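Local coordinates for protein alkane monooxygenase (Geobacillus thermodenitrificans, PDB 3B9O) that belongs to the luciferase-like monooxygenases, flavin-dependent enzymes built on a TIM barrel, and holds flavin mononucleotide in its pocket, at residues Ala43-Leu46 and Glu47-Lys50; Pro356-Val359 and Ala360-Gln364; Gln379-Ser382 and Pro383-Val387; Glu396-Arg400 and Gly401-Val405; Thr411-Glu414 and Lys415-Lys419. All coordinates share one frame; numbering follows the deposited sequence.

Contact 1. Residues Ala43-Leu46 and Glu47-Lys50; sequences AQLL and EKGK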
loop_
_atom_site.group_PDB
_atom_site.type_symbol
_atom_site.label_atom_id
_atom_site.label_comp_id
_atom_site.label_asym_id
_atom_site.label_seq_id
_atom_site.Cartn_x
_atom_site.Cartn_y
_atom_site.Cartn_z
ATOM N N ALA A 43 -13.871 1.064 -8.084
ATOM C CA ALA A 43 -14.179 0.124 -7.014
ATOM C C ALA A 43 -15.113 -0.966 -7.550
ATOM O O ALA A 43 -14.887 -2.159 -7.319
ATOM C CB ALA A 43 -14.834 0.862 -5.808
ATOM N N GLN A 44 -16.113 -0.545 -8.329
ATOM C CA GLN A 44 -17.062 -1.480 -8.909
ATOM C C GLN A 44 -16.385 -2.443 -9.901
ATOM O O GLN A 44 -16.663 -3.650 -9.888
ATOM C CB GLN A 44 -18.232 -0.738 -9.584
ATOM C CG GLN A 44 -19.247 -0.137 -8.580
ATOM C CD GLN A 44 -20.228 0.804 -9.282
ATOM O OE1 GLN A 44 -19.846 1.763 -9.993
ATOM N NE2 GLN A 44 -21.491 0.516 -9.119
ATOM N N LEU A 45 -15.549 -1.883 -10.773
ATOM C CA LEU A 45 -14.716 -2.689 -11.709
ATOM C C LEU A 45 -13.879 -3.732 -10.926
ATOM O O LEU A 45 -13.865 -4.931 -11.268
ATOM C CB LEU A 45 -13.815 -1.784 -12.573
ATOM C CG LEU A 45 -12.732 -2.542 -13.361
ATOM C CD1 LEU A 45 -13.373 -3.410 -14.445
ATOM C CD2 LEU A 45 -11.760 -1.540 -13.974
ATOM N N LEU A 46 -13.184 -3.296 -9.871
ATOM C CA LEU A 46 -12.252 -4.183 -9.159
ATOM C C LEU A 46 -13.007 -5.322 -8.471
ATOM O O LEU A 46 -12.514 -6.447 -8.395
ATOM C CB LEU A 46 -11.401 -3.390 -8.132
ATOM C CG LEU A 46 -10.499 -2.344 -8.818
ATOM C CD1 LEU A 46 -9.663 -1.616 -7.783
ATOM C CD2 LEU A 46 -9.595 -2.967 -9.896
ATOM N N GLU A 47 -14.179 -5.004 -7.925
ATOM C CA GLU A 47 -15.005 -6.024 -7.285
ATOM C C GLU A 47 -15.533 -7.017 -8.316
ATOM O O GLU A 47 -15.529 -8.207 -8.053
ATOM C CB GLU A 47 -16.141 -5.388 -6.483
ATOM C CG GLU A 47 -17.007 -6.414 -5.791
ATOM C CD GLU A 47 -17.597 -5.895 -4.504
ATOM O OE1 GLU A 47 -18.803 -5.560 -4.476
ATOM O OE2 GLU A 47 -16.853 -5.803 -3.540
ATOM N N LYS A 48 -15.961 -6.531 -9.492
ATOM C CA LYS A 48 -16.274 -7.407 -10.619
ATOM C C LYS A 48 -15.091 -8.375 -10.939
ATOM O O LYS A 48 -15.313 -9.574 -11.147
ATOM C CB LYS A 48 -16.753 -6.600 -11.857
ATOM C CG LYS A 48 -16.646 -7.352 -13.178
ATOM C CD LYS A 48 -16.945 -6.427 -14.420
ATOM C CE LYS A 48 -15.951 -6.696 -15.597
ATOM N NZ LYS A 48 -16.447 -6.167 -16.960
ATOM N N GLY A 49 -13.857 -7.866 -10.969
ATOM C CA GLY A 49 -12.676 -8.713 -11.149
ATOM C C GLY A 49 -12.187 -9.513 -9.950
ATOM O O GLY A 49 -11.100 -10.100 -10.008
ATOM N N LYS A 50 -12.955 -9.500 -8.853
ATOM C CA LYS A 50 -12.648 -10.211 -7.575
ATOM C C LYS A 50 -11.337 -9.803 -6.891
ATOM O O LYS A 50 -10.782 -10.589 -6.117
ATOM C CB LYS A 50 -12.720 -11.764 -7.707
ATOM C CG LYS A 50 -13.869 -12.246 -8.572
ATOM C CD LYS A 50 -15.206 -12.035 -7.902
ATOM C CE LYS A 50 -16.328 -12.415 -8.876
ATOM N NZ LYS A 50 -17.635 -12.206 -8.216
#

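Contact 2. Residues Pro356-Val359 and Ala360-Gln364; sequences PKKV and ADEMQ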
loop_
_atom_site.group_PDB
_atom_site.type_symbol
_atom_site.label_atom_id
_atom_site.label_comp_id
_atom_site.label_asym_id
_atom_site.label_seq_id
_atom_site.Cartn_x
_atom_site.Cartn_y
_atom_site.Cartn_z
ATOM N N PRO A 356 -2.489 -14.174 -21.792
ATOM C CA PRO A 356 -2.848 -14.522 -20.410
ATOM C C PRO A 356 -2.170 -15.777 -19.874
ATOM O O PRO A 356 -1.907 -15.824 -18.678
ATOM C CB PRO A 356 -4.350 -14.765 -20.464
ATOM C CG PRO A 356 -4.826 -14.072 -21.726
ATOM C CD PRO A 356 -3.670 -14.086 -22.671
ATOM N N LYS A 357 -1.931 -16.782 -20.724
ATOM C CA LYS A 357 -1.227 -17.969 -20.270
ATOM C C LYS A 357 0.152 -17.582 -19.751
ATOM O O LYS A 357 0.528 -17.987 -18.633
ATOM C CB LYS A 357 -1.115 -19.092 -21.320
ATOM C CG LYS A 357 -0.536 -20.412 -20.658
ATOM C CD LYS A 357 -0.192 -21.499 -21.667
ATOM C CE LYS A 357 0.509 -22.669 -20.939
ATOM N NZ LYS A 357 1.917 -22.244 -20.565
ATOM N N LYS A 358 0.876 -16.792 -20.534
ATOM C CA LYS A 358 2.218 -16.307 -20.129
ATOM C C LYS A 358 2.192 -15.472 -18.845
ATOM O O LYS A 358 3.019 -15.695 -17.938
ATOM C CB LYS A 358 2.901 -15.503 -21.239
ATOM C CG LYS A 358 4.258 -14.926 -20.805
ATOM C CD LYS A 358 5.088 -14.436 -21.957
ATOM C CE LYS A 358 6.371 -13.806 -21.387
ATOM N NZ LYS A 358 6.777 -12.600 -22.115
ATOM N N VAL A 359 1.289 -14.499 -18.769
ATOM C CA VAL A 359 1.236 -13.635 -17.548
ATOM C C VAL A 359 1.021 -14.496 -16.310
ATOM O O VAL A 359 1.677 -14.339 -15.265
ATOM C CB VAL A 359 0.110 -12.545 -17.674
ATOM C CG1 VAL A 359 -0.083 -11.729 -16.369
ATOM C CG2 VAL A 359 0.402 -11.618 -18.869
ATOM N N ALA A 360 0.058 -15.390 -16.415
ATOM C CA ALA A 360 -0.269 -16.288 -15.342
ATOM C C ALA A 360 0.905 -17.196 -14.956
ATOM O O ALA A 360 1.187 -17.420 -13.739
ATOM C CB ALA A 360 -1.503 -17.127 -15.737
ATOM N N ASP A 361 1.556 -17.759 -15.984
ATOM C CA ASP A 361 2.815 -18.529 -15.770
ATOM C C ASP A 361 3.866 -17.761 -14.949
ATOM O O ASP A 361 4.440 -18.295 -13.972
ATOM C CB ASP A 361 3.437 -19.003 -17.108
ATOM C CG ASP A 361 2.620 -20.097 -17.788
ATOM O OD1 ASP A 361 1.793 -20.742 -17.116
ATOM O OD2 ASP A 361 2.784 -20.316 -19.017
ATOM N N GLU A 362 4.094 -16.514 -15.337
ATOM C CA GLU A 362 5.110 -15.677 -14.673
ATOM C C GLU A 362 4.690 -15.283 -13.278
ATOM O O GLU A 362 5.506 -15.300 -12.361
ATOM C CB GLU A 362 5.475 -14.464 -15.540
ATOM C CG GLU A 362 6.092 -14.946 -16.846
ATOM C CD GLU A 362 6.614 -13.833 -17.722
ATOM O OE1 GLU A 362 7.603 -14.100 -18.450
ATOM O OE2 GLU A 362 6.059 -12.708 -17.704
ATOM N N MET A 363 3.404 -14.983 -13.101
ATOM C CA MET A 363 2.865 -14.750 -11.757
ATOM C C MET A 363 3.017 -15.960 -10.879
ATOM O O MET A 363 3.482 -15.869 -9.740
ATOM C CB MET A 363 1.418 -14.313 -11.844
ATOM C CG MET A 363 1.254 -12.918 -12.553
ATOM S SD MET A 363 -0.509 -12.467 -12.651
ATOM C CE MET A 363 -0.937 -12.274 -10.936
ATOM N N GLN A 364 2.621 -17.101 -11.419
ATOM C CA GLN A 364 2.696 -18.364 -10.712
ATOM C C GLN A 364 4.158 -18.705 -10.335
ATOM O O GLN A 364 4.416 -19.196 -9.234
ATOM C CB GLN A 364 1.996 -19.464 -11.532
ATOM C CG GLN A 364 2.136 -20.890 -10.946
ATOM C CD GLN A 364 1.427 -21.926 -11.779
ATOM O OE1 GLN A 364 1.005 -21.667 -12.923
ATOM N NE2 GLN A 364 1.307 -23.125 -11.229
HETATM O O HOH W 1 1.693 -23.275 -17.974
HETATM O O HOH W 2 7.231 -10.567 -20.006
#

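Contact 3. Residues Gln379-Ser382 and Pro383-Val387; sequences QYVS and PGTFV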
loop_
_atom_site.group_PDB
_atom_site.type_symbol
_atom_site.label_atom_id
_atom_site.label_comp_id
_atom_site.label_asym_id
_atom_site.label_seq_id
_atom_site.Cartn_x
_atom_site.Cartn_y
_atom_site.Cartn_z
ATOM N N GLN A 379 -0.347 0.212 -12.659
ATOM C CA GLN A 379 -1.001 0.660 -13.894
ATOM C C GLN A 379 -0.063 1.400 -14.856
ATOM O O GLN A 379 0.738 2.211 -14.430
ATOM C CB GLN A 379 -2.159 1.593 -13.552
ATOM C CG GLN A 379 -3.229 0.958 -12.643
ATOM C CD GLN A 379 -4.289 1.980 -12.272
ATOM O OE1 GLN A 379 -4.281 2.516 -11.163
ATOM N NE2 GLN A 379 -5.174 2.281 -13.195
ATOM N N TYR A 380 -0.201 1.120 -16.146
ATOM C CA TYR A 380 0.361 1.973 -17.183
ATOM C C TYR A 380 -0.712 2.910 -17.732
ATOM O O TYR A 380 -0.408 4.034 -18.122
ATOM C CB TYR A 380 0.898 1.152 -18.355
ATOM C CG TYR A 380 2.182 0.416 -18.093
ATOM C CD1 TYR A 380 3.341 1.089 -17.715
ATOM C CD2 TYR A 380 2.258 -0.958 -18.293
ATOM C CE1 TYR A 380 4.560 0.396 -17.490
ATOM C CE2 TYR A 380 3.461 -1.659 -18.080
ATOM C CZ TYR A 380 4.608 -0.963 -17.683
ATOM O OH TYR A 380 5.791 -1.644 -17.452
ATOM N N VAL A 381 -1.953 2.419 -17.801
ATOM C CA VAL A 381 -3.066 3.249 -18.253
ATOM C C VAL A 381 -4.294 2.928 -17.410
ATOM O O VAL A 381 -4.479 1.780 -16.986
ATOM C CB VAL A 381 -3.289 3.106 -19.837
ATOM C CG1 VAL A 381 -3.824 1.737 -20.204
ATOM C CG2 VAL A 381 -4.198 4.154 -20.353
ATOM N N SER A 382 -5.089 3.954 -17.118
ATOM C CA SER A 382 -6.365 3.801 -16.414
ATOM C C SER A 382 -7.561 4.043 -17.350
ATOM O O SER A 382 -7.668 5.093 -17.955
ATOM C CB SER A 382 -6.433 4.794 -15.258
ATOM O OG SER A 382 -5.307 4.617 -14.407
ATOM N N PRO A 383 -8.529 3.116 -17.373
ATOM C CA PRO A 383 -8.591 1.844 -16.657
ATOM C C PRO A 383 -8.078 0.630 -17.442
ATOM O O PRO A 383 -8.283 -0.490 -16.992
ATOM C CB PRO A 383 -10.106 1.684 -16.422
ATOM C CG PRO A 383 -10.688 2.234 -17.694
ATOM C CD PRO A 383 -9.792 3.405 -18.071
ATOM N N GLY A 384 -7.420 0.860 -18.582
ATOM C CA GLY A 384 -6.994 -0.204 -19.473
ATOM C C GLY A 384 -6.182 -1.311 -18.796
ATOM O O GLY A 384 -6.459 -2.502 -19.005
ATOM N N THR A 385 -5.166 -0.978 -18.001
ATOM C CA THR A 385 -4.452 -2.135 -17.389
ATOM C C THR A 385 -5.354 -3.025 -16.548
ATOM O O THR A 385 -5.310 -4.228 -16.696
ATOM C CB THR A 385 -2.993 -1.910 -16.811
ATOM O OG1 THR A 385 -2.717 -2.547 -15.517
ATOM C CG2 THR A 385 -2.481 -0.624 -16.978
ATOM N N PHE A 386 -6.184 -2.430 -15.696
ATOM C CA PHE A 386 -7.080 -3.224 -14.851
ATOM C C PHE A 386 -8.130 -3.974 -15.695
ATOM O O PHE A 386 -8.424 -5.153 -15.451
ATOM C CB PHE A 386 -7.766 -2.335 -13.802
ATOM C CG PHE A 386 -6.836 -1.780 -12.732
ATOM C CD1 PHE A 386 -7.163 -0.587 -12.095
ATOM C CD2 PHE A 386 -5.688 -2.470 -12.311
ATOM C CE1 PHE A 386 -6.370 -0.078 -11.054
ATOM C CE2 PHE A 386 -4.842 -1.934 -11.304
ATOM C CZ PHE A 386 -5.190 -0.751 -10.660
ATOM N N VAL A 387 -8.722 -3.286 -16.672
ATOM C CA VAL A 387 -9.722 -3.906 -17.555
ATOM C C VAL A 387 -9.154 -5.128 -18.320
ATOM O O VAL A 387 -9.750 -6.202 -18.328
ATOM C CB VAL A 387 -10.306 -2.852 -18.576
ATOM C CG1 VAL A 387 -11.141 -3.568 -19.690
ATOM C CG2 VAL A 387 -11.159 -1.792 -17.830
HETATM O O HOH W 3 -5.858 0.433 -15.152
#

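Contact 4. Residues Glu396-Arg400 and Gly401-Val405; sequences ELQKR and GLYRV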
loop_
_atom_site.group_PDB
_atom_site.type_symbol
_atom_site.label_atom_id
_atom_site.label_comp_id
_atom_site.label_asym_id
_atom_site.label_seq_id
_atom_site.Cartn_x
_atom_site.Cartn_y
_atom_site.Cartn_z
ATOM N N GLU A 396 -8.033 -16.950 -16.760
ATOM C CA GLU A 396 -6.895 -17.869 -16.869
ATOM C C GLU A 396 -6.396 -18.316 -15.479
ATOM O O GLU A 396 -6.185 -19.498 -15.231
ATOM C CB GLU A 396 -5.766 -17.192 -17.645
ATOM C CG GLU A 396 -4.454 -18.031 -17.732
ATOM C CD GLU A 396 -4.569 -19.223 -18.684
ATOM O OE1 GLU A 396 -5.499 -19.242 -19.544
ATOM O OE2 GLU A 396 -3.712 -20.127 -18.557
ATOM N N LEU A 397 -6.200 -17.359 -14.587
ATOM C CA LEU A 397 -5.858 -17.652 -13.201
ATOM C C LEU A 397 -6.931 -18.507 -12.510
ATOM O O LEU A 397 -6.602 -19.418 -11.754
ATOM C CB LEU A 397 -5.702 -16.334 -12.418
ATOM C CG LEU A 397 -4.356 -15.680 -12.144
ATOM C CD1 LEU A 397 -3.137 -16.295 -12.814
ATOM C CD2 LEU A 397 -4.404 -14.124 -12.125
ATOM N N GLN A 398 -8.202 -18.162 -12.719
ATOM C CA GLN A 398 -9.338 -18.882 -12.093
ATOM C C GLN A 398 -9.441 -20.362 -12.525
ATOM O O GLN A 398 -9.584 -21.255 -11.687
ATOM C CB GLN A 398 -10.659 -18.161 -12.382
ATOM C CG GLN A 398 -10.806 -16.841 -11.611
ATOM C CD GLN A 398 -12.019 -15.996 -12.017
ATOM O OE1 GLN A 398 -12.589 -15.279 -11.168
ATOM N NE2 GLN A 398 -12.403 -16.047 -13.281
ATOM N N LYS A 399 -9.321 -20.601 -13.832
ATOM C CA LYS A 399 -9.363 -21.955 -14.410
ATOM C C LYS A 399 -8.241 -22.835 -13.819
ATOM O O LYS A 399 -8.403 -24.043 -13.621
ATOM C CB LYS A 399 -9.303 -21.853 -15.938
ATOM C CG LYS A 399 -8.513 -22.924 -16.640
ATOM C CD LYS A 399 -7.460 -22.329 -17.595
ATOM C CE LYS A 399 -8.040 -21.993 -18.969
ATOM N NZ LYS A 399 -6.925 -21.773 -19.963
ATOM N N ARG A 400 -7.111 -22.219 -13.505
ATOM C CA ARG A 400 -5.967 -22.933 -12.954
ATOM C C ARG A 400 -5.955 -23.123 -11.444
ATOM O O ARG A 400 -4.990 -23.693 -10.899
ATOM C CB ARG A 400 -4.706 -22.171 -13.296
ATOM C CG ARG A 400 -4.329 -22.176 -14.707
ATOM C CD ARG A 400 -2.919 -21.661 -14.633
ATOM N NE ARG A 400 -2.531 -21.092 -15.875
ATOM C CZ ARG A 400 -1.314 -20.667 -16.149
ATOM N NH1 ARG A 400 -0.312 -20.769 -15.275
ATOM N NH2 ARG A 400 -1.126 -20.148 -17.322
ATOM N N GLY A 401 -6.984 -22.634 -10.760
ATOM C CA GLY A 401 -7.026 -22.683 -9.300
ATOM C C GLY A 401 -6.125 -21.671 -8.603
ATOM O O GLY A 401 -5.817 -21.840 -7.421
ATOM N N LEU A 402 -5.720 -20.617 -9.314
ATOM C CA LEU A 402 -4.703 -19.674 -8.792
ATOM C C LEU A 402 -5.289 -18.344 -8.273
ATOM O O LEU A 402 -4.556 -17.415 -7.897
ATOM C CB LEU A 402 -3.691 -19.364 -9.893
ATOM C CG LEU A 402 -2.732 -20.512 -10.271
ATOM C CD1 LEU A 402 -2.095 -20.129 -11.594
ATOM C CD2 LEU A 402 -1.683 -20.757 -9.196
ATOM N N TYR A 403 -6.615 -18.224 -8.313
ATOM C CA TYR A 403 -7.255 -16.945 -8.026
ATOM C C TYR A 403 -8.716 -17.194 -7.776
ATOM O O TYR A 403 -9.317 -17.992 -8.460
ATOM C CB TYR A 403 -7.132 -16.008 -9.217
ATOM C CG TYR A 403 -7.650 -14.583 -9.056
ATOM C CD1 TYR A 403 -6.988 -13.656 -8.221
ATOM C CD2 TYR A 403 -8.754 -14.123 -9.806
ATOM C CE1 TYR A 403 -7.448 -12.324 -8.097
ATOM C CE2 TYR A 403 -9.210 -12.799 -9.703
ATOM C CZ TYR A 403 -8.528 -11.891 -8.874
ATOM O OH TYR A 403 -8.951 -10.570 -8.771
ATOM N N ARG A 404 -9.275 -16.450 -6.828
ATOM C CA ARG A 404 -10.629 -16.728 -6.331
ATOM C C ARG A 404 -11.646 -16.593 -7.444
ATOM O O ARG A 404 -11.577 -15.669 -8.248
ATOM C CB ARG A 404 -10.974 -15.791 -5.155
ATOM C CG ARG A 404 -11.230 -14.296 -5.531
ATOM C CD ARG A 404 -11.800 -13.490 -4.290
ATOM N NE ARG A 404 -10.789 -13.631 -3.247
ATOM C CZ ARG A 404 -9.660 -12.924 -3.204
ATOM N NH1 ARG A 404 -9.435 -11.965 -4.110
ATOM N NH2 ARG A 404 -8.755 -13.190 -2.262
ATOM N N VAL A 405 -12.598 -17.505 -7.487
ATOM C CA VAL A 405 -13.696 -17.304 -8.411
ATOM C C VAL A 405 -14.782 -16.431 -7.809
ATOM O O VAL A 405 -15.541 -15.785 -8.543
ATOM C CB VAL A 405 -14.225 -18.603 -9.096
ATOM C CG1 VAL A 405 -13.113 -19.659 -9.232
ATOM C CG2 VAL A 405 -15.383 -19.130 -8.438
HETATM O O HOH W 4 -9.217 -20.589 -8.927
#

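Contact 5. Residues Thr411-Glu414 and Lys415-Lys419; sequences TYRE and KLFGK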
loop_
_atom_site.group_PDB
_atom_site.type_symbol
_atom_site.label_atom_id
_atom_site.label_comp_id
_atom_site.label_asym_id
_atom_site.label_seq_id
_atom_site.Cartn_x
_atom_site.Cartn_y
_atom_site.Cartn_z
ATOM N N THR A 411 -14.470 -10.038 7.249
ATOM C CA THR A 411 -13.568 -8.891 7.205
ATOM C C THR A 411 -12.389 -9.127 6.229
ATOM O O THR A 411 -12.121 -10.261 5.771
ATOM C CB THR A 411 -12.995 -8.641 8.622
ATOM O OG1 THR A 411 -12.297 -9.812 9.034
ATOM C CG2 THR A 411 -14.094 -8.344 9.635
ATOM N N TYR A 412 -11.676 -8.057 5.907
ATOM C CA TYR A 412 -10.471 -8.199 5.081
ATOM C C TYR A 412 -9.440 -9.113 5.777
ATOM O O TYR A 412 -8.810 -9.965 5.119
ATOM C CB TYR A 412 -9.888 -6.800 4.776
ATOM C CG TYR A 412 -8.671 -6.797 3.872
ATOM C CD1 TYR A 412 -8.548 -7.708 2.807
ATOM C CD2 TYR A 412 -7.655 -5.850 4.051
ATOM C CE1 TYR A 412 -7.399 -7.713 1.979
ATOM C CE2 TYR A 412 -6.512 -5.815 3.192
ATOM C CZ TYR A 412 -6.408 -6.743 2.165
ATOM O OH TYR A 412 -5.300 -6.733 1.343
ATOM N N ARG A 413 -9.257 -8.974 7.087
ATOM C CA ARG A 413 -8.294 -9.874 7.756
ATOM C C ARG A 413 -8.675 -11.360 7.561
ATOM O O ARG A 413 -7.806 -12.233 7.376
ATOM C CB ARG A 413 -8.078 -9.527 9.243
ATOM C CG ARG A 413 -7.044 -10.473 9.957
ATOM C CD ARG A 413 -6.033 -9.737 10.835
ATOM N NE ARG A 413 -6.780 -8.864 11.628
ATOM C CZ ARG A 413 -6.679 -7.555 11.887
ATOM N NH1 ARG A 413 -5.683 -6.703 11.620
ATOM N NH2 ARG A 413 -7.693 -7.137 12.579
ATOM N N GLU A 414 -9.969 -11.638 7.575
ATOM C CA GLU A 414 -10.438 -13.021 7.327
ATOM C C GLU A 414 -10.220 -13.488 5.879
ATOM O O GLU A 414 -9.866 -14.654 5.656
ATOM C CB GLU A 414 -11.888 -13.149 7.736
ATOM C CG GLU A 414 -12.090 -13.125 9.247
ATOM C CD GLU A 414 -13.552 -12.967 9.603
ATOM O OE1 GLU A 414 -14.108 -11.870 9.420
ATOM O OE2 GLU A 414 -14.144 -13.968 10.051
ATOM N N LYS A 415 -10.379 -12.578 4.915
ATOM C CA LYS A 415 -10.077 -12.851 3.502
ATOM C C LYS A 415 -8.598 -13.198 3.325
ATOM O O LYS A 415 -8.227 -13.992 2.431
ATOM C CB LYS A 415 -10.500 -11.672 2.605
ATOM C CG LYS A 415 -12.015 -11.581 2.512
ATOM C CD LYS A 415 -12.505 -10.143 2.289
ATOM C CE LYS A 415 -13.898 -10.131 1.567
ATOM N NZ LYS A 415 -14.954 -10.564 2.475
ATOM N N LEU A 416 -7.768 -12.655 4.210
ATOM C CA LEU A 416 -6.322 -12.886 4.144
ATOM C C LEU A 416 -5.882 -14.127 4.957
ATOM O O LEU A 416 -5.065 -14.905 4.486
ATOM C CB LEU A 416 -5.529 -11.653 4.637
ATOM C CG LEU A 416 -5.446 -10.393 3.759
ATOM C CD1 LEU A 416 -4.930 -9.202 4.564
ATOM C CD2 LEU A 416 -4.526 -10.685 2.554
ATOM N N PHE A 417 -6.412 -14.281 6.173
ATOM C CA PHE A 417 -5.864 -15.235 7.160
ATOM C C PHE A 417 -6.870 -16.323 7.577
ATOM O O PHE A 417 -6.541 -17.196 8.374
ATOM C CB PHE A 417 -5.328 -14.497 8.390
ATOM C CG PHE A 417 -4.121 -13.610 8.097
ATOM C CD1 PHE A 417 -4.286 -12.247 7.892
ATOM C CD2 PHE A 417 -2.856 -14.156 7.976
ATOM C CE1 PHE A 417 -3.190 -11.412 7.600
ATOM C CE2 PHE A 417 -1.720 -13.332 7.695
ATOM C CZ PHE A 417 -1.888 -11.968 7.533
ATOM N N GLY A 418 -8.093 -16.266 7.047
ATOM C CA GLY A 418 -9.090 -17.300 7.309
ATOM C C GLY A 418 -10.281 -16.876 8.144
ATOM O O GLY A 418 -10.169 -16.039 9.039
ATOM N N LYS A 419 -11.427 -17.487 7.852
ATOM C CA LYS A 419 -12.687 -17.233 8.566
ATOM C C LYS A 419 -12.442 -17.364 10.068
ATOM O O LYS A 419 -11.757 -18.297 10.481
ATOM C CB LYS A 419 -13.761 -18.241 8.109
ATOM C CG LYS A 419 -15.196 -17.846 8.443
ATOM C CD LYS A 419 -16.128 -18.072 7.217
ATOM C CE LYS A 419 -17.578 -17.629 7.494
ATOM N NZ LYS A 419 -17.664 -16.523 8.545
#

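Contact 1. Residues Ala43-Leu46 and Glu47-Lys50
A Schellman motif closes helix 36-48 of the TIM barrel here, and residues Ala43-Leu46 bond to Glu47-Lys50 across its last turn. Glu47 N reaches Ala43 O, Lys48 N reaches Gln44 O and Gly49 N reaches Leu45 O, each at 3.0 Å. Gly49 then leaves helical geometry, and Lys50, at positive phi (60°), is the C-prime residue: its N turns back to Glu47 O at 3.0 Å, while N of Phe51 closes the motif on Leu46 O. The side chain of Glu47 runs off the turn, CG anti to the backbone N (chi1 -179°), and its carboxylate accepts from the backbone N of Lys97, His98 and Leu99. Leu45 and Leu46 pack instead on Phe386 of helix 384-399, and the ammonium of Lys50 forms a salt bridge with Asp406. The aliphatic part of Lys48 passes Leu45, with Lys48 CE 4.3 Å from Leu45 CD1.

Contact 2. Residues Pro356-Val359 and Ala360-Gln364
Lys357 and Asp361 close a salt bridge over one helical turn, NZ lying 2.6 Å from OD2 on the syn lone pair of the carboxylate. The lysine chain runs extended as far as CE and bends only at its last torsion (chi4 -73°), which brings NZ over to the acid. Water 1 supports the pair, accepting from Lys357 NZ and donating to Asp361 OD1 at 2.7 Å; that same OD1 also has a partner in Arg400. The neighbouring pair is looser: Lys358 NZ stays 4.0 Å from Glu362 OE1, and each finds its stronger partner elsewhere, the lysine at Val353 O and the glutamate OE2 at Ser352 OG. Water 2 accepts from Lys358 NZ at 3.0 Å and donates only weakly to Glu362 OE2. On the buried side Val359 CG1 lies against Met363 SD at 3.8 Å, beside strand 276-285. Backbone donors from Ala360 to Met363 satisfy the carbonyls of Pro356 to Val359. Such i to i+4 pairing is typical of an alpha-helix, here the first turns of one packed on the barrel's strands.

Contact 3. Residues Gln379-Ser382 and Pro383-Val387
The chain turns from loop into helix through a cis peptide bond between Ser382 and Pro383, the N-cap, and Thr385 N then reaches back to Val381 O at 3.0 Å, from above the carbonyl plane (37° out of it). The carbonyl oxygen serves a second donor as well: water 3 donates to Val381 O at 2.7 Å and accepts from Phe386 N at 2.9 Å, bridging the loop carbonyl to the first turn of the helix. Across the turn, Gln379 sets its CG over one face of the Phe386 ring. This CG sits 3.7 Å from the ring centroid in a CH-pi contact, displaced toward the rim. Val381 CG1, placed between its own N and carbonyl carbon (chi1 70°), stands 3.8 Å from Gly384 CA. The turn thus joins strand 374-378 to helix 384-399. Phe386 packs on Leu42 and Leu45 of helix 36-48, whereas Tyr380 touches Cys282 and Ile284 of strand 276-285.

Contact 4. Residues Glu396-Arg400 and Gly401-Val405
Leu397 and Gln398 receive the returning chain in a Schellman motif that ends helix 384-399. Leu402 N bonds to Leu397 O at 2.9 Å, and Gly401 N meets Gln398 O at 3.1 Å, Gly401 having positive phi. In addition, Leu397 CB touches Tyr403 CB at 3.5 Å, while Gln398 CG comes to the edge of the tyrosine ring, nearly in its plane. Leu402 CD1 lies against Arg400 CD at 3.5 Å. One shell out, Arg400 grips Glu396 side-on, NE and NH2 both meeting OE2, the acceptor within the guanidinium plane. Lys399 NZ takes the other carboxylate oxygen of Glu396, OE1, at 2.9 Å, and Asp361 of helix 356-370 engages Arg400 NH1, so that two acids share the arginine and hold its guanidinium in place. Tyr403 directs its hydroxyl to Gly49 O. A single water spans the turn, donating to Gln398 O at 2.9 Å and to Tyr403 O at 2.6 Å.

Contact 5. Residues Thr411-Glu414 and Lys415-Lys419
Thr411, the N-cap of helix 412-417, passes its carbonyl O to Lys415 N at 3.0 Å, while its side chain and backbone form a capping box with Glu414. In that box Glu414 N donates to Thr411 OG1 at 3.3 Å, and Thr411 N returns to Glu414 OE1 at 2.9 Å. The threonine hydroxyl adds a bond to the same OE1, at 2.8 Å, using the anti lone pair. Next comes Tyr412, whose O accepts from Leu416 N and whose ring takes Leu416 CD1 over one face, 3.9 Å from the centroid and 17° off the normal. The ring reaches that methyl because CG stands opposite the backbone N (chi1 -177°), and its hydroxyl goes on to Tyr225 OH. Arg413 O accepts from Phe417 N at 2.8 Å and lies near the plane of the phenyl ring, at its edge; the arginine's CG is 3.9 Å from Phe417 CD1, and its guanidinium continues to a salt bridge with Glu242. Glu414 ends the segment: its O takes Gly418 N at 2.8 Å, its CA makes a CA-H...O contact with Gly418 O, and its OE2 accepts from Gly420 N. One glutamate therefore serves both ends of this short helix. Two donors on OE1 and a third on OE2 fix the carboxylate's rotation and would tend to stabilise its ionised form despite burial.

How the contacts relate
Contacts 1 to 4 show how helix ends meet around a barrel. Contacts 1 and 3 touch through Leu45 CD2 and Val387 CG2 at 3.9 Å, joining the C-terminal part of helix 36-48 to the start of helix 384-399. Contact 4, at the far end of the latter helix, meets the end of helix 36-48 in contact 1 (Tyr403 OH to Gly49 O, 2.5 Å) and the start of helix 356-370 in contact 2 (Arg400 NH1 to Asp361 OD1, 2.8 Å), whose centre is 11 Å away. Contact 5 stands apart, its nearest atoms about 5 Å from contact 4 and about 7 Å from contact 1. The side chain of Gln379 in contact 3 is about 13 Å from the flavin mononucleotide.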